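Local coordinates for RNase III inhibitor (PDB 5M3I), which belongs to the macro domain family and has a mixed beta-sheet flanked by helices, at residues V28-C33 and K39-Q44. Residues are numbered along the deposited sequence; the frame is centred on the assembly and turned at random. Where two conformers were deposited one is given.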
loop_
_atom_site.group_PDB
_atom_site.type_symbol
_atom_site.label_atom_id
_atom_site.label_comp_id
_atom_site.label_asym_id
_atom_site.label_seq_id
_atom_site.Cartn_x
_atom_site.Cartn_y
_atom_site.Cartn_z
ATOM N N VAL A 28 -2.828 -2.930 0.443
ATOM C CA VAL A 28 -1.783 -1.916 0.507
ATOM C C VAL A 28 -2.148 -0.734 1.430
ATOM O O VAL A 28 -3.249 -0.186 1.391
ATOM C CB VAL A 28 -1.455 -1.383 -0.866
ATOM C CG1 VAL A 28 -0.362 -0.319 -0.779
ATOM C CG2 VAL A 28 -1.041 -2.511 -1.794
ATOM N N ASN A 29 -1.216 -0.396 2.301
ATOM C CA ASN A 29 -1.305 0.721 3.210
ATOM C C ASN A 29 -0.252 1.768 2.762
ATOM O O ASN A 29 0.733 1.408 2.134
ATOM C CB ASN A 29 -1.010 0.213 4.617
ATOM C CG ASN A 29 -1.165 1.275 5.695
ATOM O OD1 ASN A 29 -1.823 2.292 5.507
ATOM N ND2 ASN A 29 -0.515 1.046 6.827
ATOM N N THR A 30 -0.513 3.050 3.010
ATOM C CA THR A 30 0.414 4.133 2.668
ATOM C C THR A 30 1.021 4.614 3.956
ATOM O O THR A 30 0.282 4.958 4.898
ATOM C CB THR A 30 -0.283 5.330 1.978
ATOM O OG1 THR A 30 -1.472 5.700 2.676
ATOM C CG2 THR A 30 -0.690 4.926 0.581
ATOM N N VAL A 31 2.348 4.640 4.004
ATOM C CA VAL A 31 3.060 4.970 5.232
ATOM C C VAL A 31 4.186 5.962 5.011
ATOM O O VAL A 31 4.628 6.202 3.881
ATOM C CB VAL A 31 3.681 3.722 5.908
ATOM C CG1 VAL A 31 2.602 2.739 6.262
ATOM C CG2 VAL A 31 4.740 3.057 5.040
ATOM N N ASN A 32 4.601 6.550 6.136
ATOM C CA ASN A 32 5.812 7.301 6.247
ATOM C C ASN A 32 6.920 6.399 6.825
ATOM O O ASN A 32 6.629 5.288 7.272
ATOM C CB ASN A 32 5.610 8.545 7.140
ATOM C CG ASN A 32 5.168 8.213 8.544
ATOM O OD1 ASN A 32 5.915 7.618 9.345
ATOM N ND2 ASN A 32 3.916 8.593 8.869
ATOM N N CYS A 33 8.158 6.906 6.802
ATOM C CA CYS A 33 9.340 6.174 7.256
ATOM C C CYS A 33 9.751 6.431 8.725
ATOM O O CYS A 33 10.793 5.965 9.144
ATOM C CB CYS A 33 10.544 6.464 6.330
ATOM S SG CYS A 33 10.292 6.018 4.579
ATOM N N LYS A 39 -3.031 9.288 11.058
ATOM C CA LYS A 39 -4.301 9.679 10.440
ATOM C C LYS A 39 -4.554 8.889 9.159
ATOM O O LYS A 39 -3.709 8.134 8.708
ATOM C CB LYS A 39 -4.327 11.200 10.184
ATOM C CG LYS A 39 -3.307 11.654 9.153
ATOM C CD LYS A 39 -3.384 13.140 8.843
ATOM C CE LYS A 39 -2.228 13.520 7.911
ATOM N NZ LYS A 39 -2.347 14.897 7.352
ATOM N N GLY A 40 -5.728 9.105 8.586
ATOM C CA GLY A 40 -6.096 8.567 7.303
ATOM C C GLY A 40 -6.125 7.054 7.344
ATOM O O GLY A 40 -6.405 6.441 8.382
ATOM N N ILE A 41 -5.859 6.458 6.208
ATOM C CA ILE A 41 -6.041 5.010 6.069
ATOM C C ILE A 41 -5.027 4.251 6.933
ATOM O O ILE A 41 -5.341 3.243 7.507
ATOM C CB ILE A 41 -6.039 4.589 4.584
ATOM C CG1 ILE A 41 -6.684 3.218 4.439
ATOM C CG2 ILE A 41 -4.629 4.612 4.004
ATOM C CD1 ILE A 41 -7.097 2.900 3.011
ATOM N N ALA A 42 -3.846 4.811 7.103
ATOM C CA ALA A 42 -2.826 4.229 7.996
ATOM C C ALA A 42 -3.314 4.089 9.437
ATOM O O ALA A 42 -3.090 3.056 10.074
ATOM C CB ALA A 42 -1.538 5.023 7.945
ATOM N N LEU A 43 -4.043 5.088 9.930
ATOM C CA LEU A 43 -4.643 4.965 11.263
ATOM C C LEU A 43 -5.563 3.757 11.318
ATOM O O LEU A 43 -5.531 3.000 12.288
ATOM C CB LEU A 43 -5.402 6.226 11.668
ATOM C CG LEU A 43 -6.059 6.224 13.066
ATOM C CD1 LEU A 43 -5.046 5.968 14.188
ATOM C CD2 LEU A 43 -6.770 7.559 13.289
ATOM N N GLN A 44 -6.403 3.580 10.294
ATOM C CA GLN A 44 -7.333 2.447 10.274
ATOM C C GLN A 44 -6.559 1.132 10.262
ATOM O O GLN A 44 -6.916 0.198 10.948
ATOM C CB GLN A 44 -8.290 2.549 9.087
ATOM C CG GLN A 44 -9.240 3.754 9.233
ATOM C CD GLN A 44 -10.065 3.716 10.530
ATOM O OE1 GLN A 44 -11.009 2.944 10.642
ATOM N NE2 GLN A 44 -9.709 4.538 11.509
#
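N29 and A42 meet where strand 26-31 passes the first turn of helix 40-48, and their CA atoms lie 6.1 Å apart. N29 carries its CG anti to the backbone N (chi1 -176°), which takes the amide across to the helix. There OD1 of N29 comes to 3.3 Å from the CA of A42. The CB of A42 lies 3.7 Å from OD1 of N29. The A42 N is also near OD1 of N29, at 3.6 Å, but no hydrogen bond forms. OD1 is buried here and has no hydrogen-bonding partner in the model. The other end of the amide is held: ND2 bonds to OD1 of N86 on the adjacent strand 83-88.

T30 follows with two contacts. OG1 of T30 lies 3.6 Å from CG2 of I41, and the two side chains cross at about a right angle. CG2 of I41 also lies 3.9 Å from OD1 of N29. The carbonyl O of T30 packs against the methyl of A42, with 3.5 Å between T30 O and A42 CB. The axes of strand 28-31 and helix 40-44 come within 7.3 Å, and the small side chain of A42 is consistent with this close approach.

The backbone of V31 hydrogen-bonds to F87 and T89. N32 ND2 bonds to V36 O. Packing thus joins an inner sheet strand to the helix that follows it, part of the alpha/beta/alpha layering of the macro domain fold.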